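Local structure of condensin complex subunit 3 (Schizosaccharomyces pombe, 5OQR) at residues A[464-469]-A[489-494]; A[546-551]-A[591-596]. The protein serves as a regulatory HEAT-repeat subunit of condensin, the complex needed to convert interphase chromatin into condensed mitotic chromosomes. All coordinates share one frame; numbering follows the deposited sequence.

Both contacts lie in the C-terminal part of an all-helical HEAT solenoid, on the same side of the chain's centre, and they follow one another in sequence: contact 1 closes before contact 2 opens. Their centres are about 24 Å apart and their nearest atoms about 10 Å apart, so they do not touch. Each joins two helices through buried aliphatic groups, with no hydrogen bond passing between the segments. The difference is in their surroundings. Contact 1, its centre about 38 Å from the chain's centre, is touched by no other protein chain of the assembly, whereas contact 2, its centre about 25 Å away, also binds the chain of another protein through Lys592 and Asp549.

Contact 1 (A[464-469]-A[489-494]); sequences SYVQCL and TLIIPA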
ATOM      1  N   SER A 464     -20.419  14.047 -25.857  1.00 30.95           N
ATOM      2  CA  SER A 464     -19.170  14.200 -25.120  1.00 33.11           C
ATOM      3  C   SER A 464     -18.870  15.663 -24.834  1.00 30.75           C
ATOM      4  O   SER A 464     -18.290  15.983 -23.791  1.00 31.31           O
ATOM      5  CB  SER A 464     -18.022  13.564 -25.900  1.00 38.81           C
ATOM      6  OG  SER A 464     -18.238  12.175 -26.061  1.00 47.97           O
ATOM      7  N   TYR A 465     -19.247  16.565 -25.743  1.00 32.60           N
ATOM      8  CA  TYR A 465     -19.096  17.990 -25.475  1.00 29.02           C
ATOM      9  C   TYR A 465     -20.109  18.455 -24.439  1.00 26.40           C
ATOM     10  O   TYR A 465     -19.800  19.303 -23.597  1.00 24.74           O
ATOM     11  CB  TYR A 465     -19.259  18.799 -26.763  1.00 33.15           C
ATOM     12  CG  TYR A 465     -18.101  18.723 -27.733  1.00 31.23           C
ATOM     13  CD1 TYR A 465     -17.199  17.670 -27.706  1.00 38.46           C
ATOM     14  CD2 TYR A 465     -17.910  19.719 -28.680  1.00 37.16           C
ATOM     15  CE1 TYR A 465     -16.145  17.610 -28.598  1.00 39.56           C
ATOM     16  CE2 TYR A 465     -16.862  19.667 -29.572  1.00 40.06           C
ATOM     17  CZ  TYR A 465     -15.984  18.612 -29.528  1.00 32.62           C
ATOM     18  OH  TYR A 465     -14.939  18.566 -30.418  1.00 41.69           O
ATOM     19  N   VAL A 466     -21.329  17.921 -24.501  1.00 28.21           N
ATOM     20  CA  VAL A 466     -22.340  18.238 -23.497  1.00 29.81           C
ATOM     21  C   VAL A 466     -21.887  17.748 -22.132  1.00 29.81           C
ATOM     22  O   VAL A 466     -22.027  18.449 -21.123  1.00 33.24           O
ATOM     23  CB  VAL A 466     -23.695  17.620 -23.888  1.00 26.02           C
ATOM     24  CG1 VAL A 466     -24.771  18.036 -22.901  1.00 26.09           C
ATOM     25  CG2 VAL A 466     -24.088  18.029 -25.295  1.00 33.65           C
ATOM     26  N   GLN A 467     -21.339  16.537 -22.083  1.00 29.56           N
ATOM     27  CA  GLN A 467     -20.875  15.973 -20.823  1.00 29.01           C
ATOM     28  C   GLN A 467     -19.815  16.860 -20.183  1.00 29.87           C
ATOM     29  O   GLN A 467     -19.882  17.162 -18.987  1.00 37.83           O
ATOM     30  CB  GLN A 467     -20.335  14.565 -21.065  1.00 34.62           C
ATOM     31  CG  GLN A 467     -20.040  13.779 -19.810  1.00 44.29           C
ATOM     32  CD  GLN A 467     -19.521  12.392 -20.117  1.00 51.51           C
ATOM     33  OE1 GLN A 467     -19.519  11.961 -21.270  1.00 45.30           O
ATOM     34  NE2 GLN A 467     -19.077  11.683 -19.088  1.00 61.94           N
ATOM     35  N   CYS A 468     -18.830  17.295 -20.969  1.00 27.11           N
ATOM     36  CA  CYS A 468     -17.771  18.139 -20.425  1.00 31.21           C
ATOM     37  C   CYS A 468     -18.287  19.523 -20.058  1.00 33.80           C
ATOM     38  O   CYS A 468     -17.709  20.187 -19.191  1.00 30.86           O
ATOM     39  CB  CYS A 468     -16.627  18.257 -21.428  1.00 28.42           C
ATOM     40  SG  CYS A 468     -15.680  16.749 -21.662  1.00 38.59           S
ATOM     41  N   LEU A 469     -19.356  19.979 -20.706  1.00 34.23           N
ATOM     42  CA  LEU A 469     -19.919  21.284 -20.384  1.00 35.15           C
ATOM     43  C   LEU A 469     -20.417  21.316 -18.945  1.00 32.50           C
ATOM     44  O   LEU A 469     -20.008  22.166 -18.147  1.00 33.54           O
ATOM     45  CB  LEU A 469     -21.049  21.618 -21.361  1.00 33.85           C
ATOM     46  CG  LEU A 469     -21.973  22.781 -20.981  1.00 36.75           C
ATOM     47  CD1 LEU A 469     -21.195  24.060 -20.759  1.00 42.04           C
ATOM     48  CD2 LEU A 469     -23.032  22.986 -22.046  1.00 40.56           C
ATOM     49  N   THR A 489     -32.648  19.329 -27.124  1.00 42.57           N
ATOM     50  CA  THR A 489     -32.012  19.071 -28.409  1.00 36.80           C
ATOM     51  C   THR A 489     -31.194  17.786 -28.415  1.00 35.04           C
ATOM     52  O   THR A 489     -31.127  17.114 -29.448  1.00 40.96           O
ATOM     53  CB  THR A 489     -31.121  20.253 -28.796  1.00 42.98           C
ATOM     54  OG1 THR A 489     -31.870  21.471 -28.695  1.00 48.12           O
ATOM     55  CG2 THR A 489     -30.616  20.100 -30.223  1.00 53.94           C
ATOM     56  N   LEU A 490     -30.572  17.423 -27.295  1.00 36.18           N
ATOM     57  CA  LEU A 490     -29.604  16.331 -27.310  1.00 35.69           C
ATOM     58  C   LEU A 490     -29.836  15.280 -26.229  1.00 32.12           C
ATOM     59  O   LEU A 490     -29.919  14.087 -26.534  1.00 34.38           O
ATOM     60  CB  LEU A 490     -28.194  16.899 -27.177  1.00 32.64           C
ATOM     61  CG  LEU A 490     -27.771  17.768 -28.361  1.00 37.04           C
ATOM     62  CD1 LEU A 490     -27.220  19.085 -27.879  1.00 36.47           C
ATOM     63  CD2 LEU A 490     -26.751  17.041 -29.215  1.00 45.08           C
ATOM     64  N   ILE A 491     -29.943  15.701 -24.969  1.00 37.16           N
ATOM     65  CA  ILE A 491     -29.926  14.747 -23.862  1.00 33.02           C
ATOM     66  C   ILE A 491     -31.161  13.853 -23.900  1.00 34.65           C
ATOM     67  O   ILE A 491     -31.051  12.622 -23.926  1.00 34.52           O
ATOM     68  CB  ILE A 491     -29.801  15.486 -22.518  1.00 32.19           C
ATOM     69  CG1 ILE A 491     -28.425  16.141 -22.420  1.00 29.94           C
ATOM     70  CG2 ILE A 491     -30.000  14.527 -21.343  1.00 32.67           C
ATOM     71  CD1 ILE A 491     -28.312  17.180 -21.337  1.00 29.37           C
ATOM     72  N   ILE A 492     -32.353  14.453 -23.885  1.00 38.53           N
ATOM     73  CA  ILE A 492     -33.578  13.651 -23.911  1.00 37.45           C
ATOM     74  C   ILE A 492     -33.642  12.789 -25.165  1.00 40.38           C
ATOM     75  O   ILE A 492     -33.880  11.577 -25.042  1.00 45.69           O
ATOM     76  CB  ILE A 492     -34.814  14.552 -23.750  1.00 43.73           C
ATOM     77  CG1 ILE A 492     -34.693  15.454 -22.516  1.00 39.91           C
ATOM     78  CG2 ILE A 492     -36.079  13.698 -23.659  1.00 43.22           C
ATOM     79  CD1 ILE A 492     -34.643  14.726 -21.200  1.00 40.96           C
ATOM     80  N   PRO A 493     -33.442  13.320 -26.376  1.00 38.62           N
ATOM     81  CA  PRO A 493     -33.381  12.435 -27.551  1.00 40.87           C
ATOM     82  C   PRO A 493     -32.393  11.292 -27.393  1.00 39.83           C
ATOM     83  O   PRO A 493     -32.667  10.172 -27.839  1.00 43.89           O
ATOM     84  CB  PRO A 493     -32.968  13.391 -28.678  1.00 47.24           C
ATOM     85  CG  PRO A 493     -33.423  14.726 -28.226  1.00 41.53           C
ATOM     86  CD  PRO A 493     -33.295  14.740 -26.744  1.00 40.61           C
ATOM     87  N   ALA A 494     -31.247  11.547 -26.763  1.00 36.06           N
ATOM     88  CA  ALA A 494     -30.272  10.486 -26.540  1.00 33.93           C
ATOM     89  C   ALA A 494     -30.792   9.464 -25.537  1.00 34.76           C
ATOM     90  O   ALA A 494     -30.638   8.256 -25.739  1.00 43.06           O
ATOM     91  CB  ALA A 494     -28.952  11.085 -26.058  1.00 31.63           C
TER
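Val466 of helix 457-471 meets Leu490 and Ile491 of helix 480-495, and its two methyl groups divide the work. Val466 CG1 lies 4.0 Å from Ile491 CD1. Val466 CG2 reaches Leu490 CD1 at 4.2 Å. The contact is therefore a forked one, with a short beta-branched side chain presented to two longer ones, and it rests on dispersion and the exclusion of water. All three residues are buried, as suits side chains with nothing polar to satisfy.

With CG1 of Val466 anti to the backbone N (chi1 -176°), it is this methyl that faces Ile491, and CG2, beside the backbone N, that faces Leu490. Leu490 already starts toward helix 457-471 at its CB. Ile491 does not, yet its extended outer bond (chi2 165°) carries CD1 across to Val466. The nearest CA pair of the two segments is Val466 CA and Ile491 CA, 8.4 Å apart, a gap that the short, branched valine and the longer leucine and isoleucine span together.

Behind this first shell, residues 489-491 form a wider, pi-type turn, and the helix kinks at Pro493, whose ring nitrogen has no hydrogen to give to the preceding turn. Regular bonding is found again at Ala494 N, which bonds to Leu490 O at 2.9 Å.

Leu490 and Ala494 also pack on Leu463, extending the apolar seam along helix 457-471, and Ala494 rests on Ile502 of helix 500-514. Other faces of helix 457-471 are occupied too: Tyr465 and Cys468 pack against helix 399-412, Leu469 against helix 416-434, and Gln467 against helix 500-514. The contact thus joins helix 457-471 to the first helix within the range of HEAT repeat 7.

Contact 2 (A[546-551]-A[591-596]); sequences TLTDML and AKLLVI
Lys592 NZ hydrogen-bonds to the backbone of the chain of another protein, and the same lysine makes a cation-pi contact with an aromatic side chain there. Its aliphatic stem serves the present contact: Lys592 CD lies 4.0 Å from Thr548 CG2, the two side chains crossing at about a right angle. Lysine suits this place because one residue supplies both an apolar stem and a charged end.

Thr548 is equally two-sided. Thr548 CG2, anti to the backbone N, also meets Leu593 CD2 at 4.0 Å, while OG1 hydrogen-bonds back to Ile544 O within its own helix. Leu593 CD2 also touches Leu551 CD1 at 4.0 Å; Leu551 stands about one turn after Thr548 on the same helix. Asp549, whose two carboxylate oxygens bond to the backbone of the other protein, keeps OD1 5.0 Å from Lys592 NZ, too far for a salt bridge.

The axes of segments 546-551 and 591-596 run nearly parallel (7°) and approach to 10.5 Å, as equivalent helices of successive hairpins do in a HEAT solenoid, with helix 563-574 between them in the chain. Helix 563-574 packs on Leu551 and Leu593, and helix 621-635 lies against Leu594.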
ATOM      1  N   THR A 546     -25.134   8.349  -9.827  1.00 30.38           N
ATOM      2  CA  THR A 546     -26.053   9.475  -9.951  1.00 32.17           C
ATOM      3  C   THR A 546     -26.787   9.731  -8.644  1.00 29.83           C
ATOM      4  O   THR A 546     -26.781  10.852  -8.124  1.00 28.58           O
ATOM      5  CB  THR A 546     -27.047   9.209 -11.080  1.00 33.71           C
ATOM      6  OG1 THR A 546     -26.332   8.908 -12.282  1.00 29.36           O
ATOM      7  CG2 THR A 546     -27.936  10.418 -11.309  1.00 37.33           C
ATOM      8  N   LEU A 547     -27.431   8.699  -8.098  1.00 31.88           N
ATOM      9  CA  LEU A 547     -28.191   8.865  -6.863  1.00 27.32           C
ATOM     10  C   LEU A 547     -27.283   9.267  -5.708  1.00 27.44           C
ATOM     11  O   LEU A 547     -27.660  10.097  -4.873  1.00 29.88           O
ATOM     12  CB  LEU A 547     -28.947   7.577  -6.548  1.00 26.98           C
ATOM     13  CG  LEU A 547     -30.116   7.310  -7.502  1.00 22.42           C
ATOM     14  CD1 LEU A 547     -30.441   5.834  -7.577  1.00 27.13           C
ATOM     15  CD2 LEU A 547     -31.332   8.094  -7.068  1.00 25.28           C
ATOM     16  N   THR A 548     -26.075   8.707  -5.650  1.00 20.41           N
ATOM     17  CA  THR A 548     -25.145   9.082  -4.592  1.00 24.66           C
ATOM     18  C   THR A 548     -24.738  10.543  -4.713  1.00 31.74           C
ATOM     19  O   THR A 548     -24.662  11.260  -3.709  1.00 38.82           O
ATOM     20  CB  THR A 548     -23.909   8.180  -4.624  1.00 27.53           C
ATOM     21  OG1 THR A 548     -24.303   6.816  -4.448  1.00 25.00           O
ATOM     22  CG2 THR A 548     -22.939   8.550  -3.511  1.00 24.79           C
ATOM     23  N   ASP A 549     -24.470  11.006  -5.935  1.00 30.24           N
ATOM     24  CA  ASP A 549     -24.044  12.389  -6.117  1.00 27.99           C
ATOM     25  C   ASP A 549     -25.191  13.367  -5.907  1.00 27.75           C
ATOM     26  O   ASP A 549     -24.969  14.479  -5.418  1.00 30.40           O
ATOM     27  CB  ASP A 549     -23.435  12.565  -7.505  1.00 38.75           C
ATOM     28  CG  ASP A 549     -22.010  12.051  -7.583  1.00 45.85           C
ATOM     29  OD1 ASP A 549     -21.579  11.348  -6.644  1.00 43.35           O
ATOM     30  OD2 ASP A 549     -21.321  12.348  -8.579  1.00 46.49           O
ATOM     31  N   MET A 550     -26.417  12.982  -6.260  1.00 26.84           N
ATOM     32  CA  MET A 550     -27.559  13.850  -5.996  1.00 28.04           C
ATOM     33  C   MET A 550     -27.755  14.062  -4.499  1.00 29.78           C
ATOM     34  O   MET A 550     -28.099  15.165  -4.063  1.00 33.71           O
ATOM     35  CB  MET A 550     -28.821  13.264  -6.628  1.00 30.24           C
ATOM     36  CG  MET A 550     -28.818  13.308  -8.147  1.00 40.26           C
ATOM     37  SD  MET A 550     -30.399  12.886  -8.906  1.00 53.64           S
ATOM     38  CE  MET A 550     -30.662  11.248  -8.274  1.00 28.57           C
ATOM     39  N   LEU A 551     -27.536  13.018  -3.695  1.00 34.70           N
ATOM     40  CA  LEU A 551     -27.643  13.163  -2.246  1.00 31.48           C
ATOM     41  C   LEU A 551     -26.553  14.076  -1.703  1.00 31.20           C
ATOM     42  O   LEU A 551     -26.830  15.007  -0.939  1.00 33.27           O
ATOM     43  CB  LEU A 551     -27.569  11.791  -1.575  1.00 30.72           C
ATOM     44  CG  LEU A 551     -28.811  10.907  -1.696  1.00 33.06           C
ATOM     45  CD1 LEU A 551     -28.490   9.487  -1.286  1.00 26.14           C
ATOM     46  CD2 LEU A 551     -29.938  11.456  -0.851  1.00 35.21           C
ATOM     47  N   ALA A 591     -19.774   4.359   1.697  1.00 26.02           N
ATOM     48  CA  ALA A 591     -18.698   4.948   2.487  1.00 26.91           C
ATOM     49  C   ALA A 591     -18.779   6.470   2.491  1.00 29.61           C
ATOM     50  O   ALA A 591     -18.687   7.102   3.547  1.00 30.11           O
ATOM     51  CB  ALA A 591     -17.346   4.485   1.953  1.00 25.95           C
ATOM     52  N   LYS A 592     -18.942   7.082   1.314  1.00 37.94           N
ATOM     53  CA  LYS A 592     -18.955   8.542   1.262  1.00 33.91           C
ATOM     54  C   LYS A 592     -20.265   9.115   1.786  1.00 30.60           C
ATOM     55  O   LYS A 592     -20.265  10.196   2.384  1.00 34.01           O
ATOM     56  CB  LYS A 592     -18.678   9.045  -0.159  1.00 39.29           C
ATOM     57  CG  LYS A 592     -19.253   8.211  -1.284  1.00 44.19           C
ATOM     58  CD  LYS A 592     -19.072   8.879  -2.639  1.00 48.49           C
ATOM     59  CE  LYS A 592     -17.613   8.898  -3.072  1.00 41.53           C
ATOM     60  NZ  LYS A 592     -17.440   9.616  -4.365  1.00 42.86           N
ATOM     61  N   LEU A 593     -21.384   8.416   1.588  1.00 25.38           N
ATOM     62  CA  LEU A 593     -22.640   8.871   2.175  1.00 28.39           C
ATOM     63  C   LEU A 593     -22.568   8.908   3.698  1.00 33.94           C
ATOM     64  O   LEU A 593     -23.173   9.784   4.326  1.00 33.97           O
ATOM     65  CB  LEU A 593     -23.793   7.971   1.730  1.00 22.77           C
ATOM     66  CG  LEU A 593     -24.252   8.061   0.276  1.00 27.32           C
ATOM     67  CD1 LEU A 593     -25.369   7.069   0.023  1.00 27.19           C
ATOM     68  CD2 LEU A 593     -24.713   9.466  -0.069  1.00 34.60           C
ATOM     69  N   LEU A 594     -21.837   7.974   4.307  1.00 33.65           N
ATOM     70  CA  LEU A 594     -21.706   7.966   5.761  1.00 34.17           C
ATOM     71  C   LEU A 594     -20.822   9.111   6.240  1.00 31.69           C
ATOM     72  O   LEU A 594     -21.211   9.879   7.128  1.00 34.24           O
ATOM     73  CB  LEU A 594     -21.146   6.620   6.227  1.00 31.71           C
ATOM     74  CG  LEU A 594     -22.141   5.585   6.764  1.00 31.16           C
ATOM     75  CD1 LEU A 594     -23.372   5.460   5.886  1.00 31.90           C
ATOM     76  CD2 LEU A 594     -21.461   4.236   6.888  1.00 36.44           C
ATOM     77  N   VAL A 595     -19.630   9.245   5.663  1.00 27.41           N
ATOM     78  CA  VAL A 595     -18.695  10.271   6.115  1.00 27.37           C
ATOM     79  C   VAL A 595     -19.227  11.665   5.804  1.00 34.34           C
ATOM     80  O   VAL A 595     -19.137  12.576   6.634  1.00 36.27           O
ATOM     81  CB  VAL A 595     -17.314  10.045   5.476  1.00 26.93           C
ATOM     82  CG1 VAL A 595     -16.350  11.150   5.877  1.00 44.87           C
ATOM     83  CG2 VAL A 595     -16.763   8.691   5.879  1.00 32.67           C
ATOM     84  N   ILE A 596     -19.774  11.858   4.605  1.00 37.10           N
ATOM     85  CA  ILE A 596     -20.181  13.190   4.175  1.00 38.91           C
ATOM     86  C   ILE A 596     -21.519  13.573   4.791  1.00 32.04           C
ATOM     87  O   ILE A 596     -21.691  14.688   5.293  1.00 39.70           O
ATOM     88  CB  ILE A 596     -20.237  13.262   2.635  1.00 35.70           C
ATOM     89  CG1 ILE A 596     -18.880  12.906   2.022  1.00 30.26           C
ATOM     90  CG2 ILE A 596     -20.654  14.654   2.180  1.00 34.90           C
ATOM     91  CD1 ILE A 596     -18.938  12.669   0.535  1.00 31.34           C
TER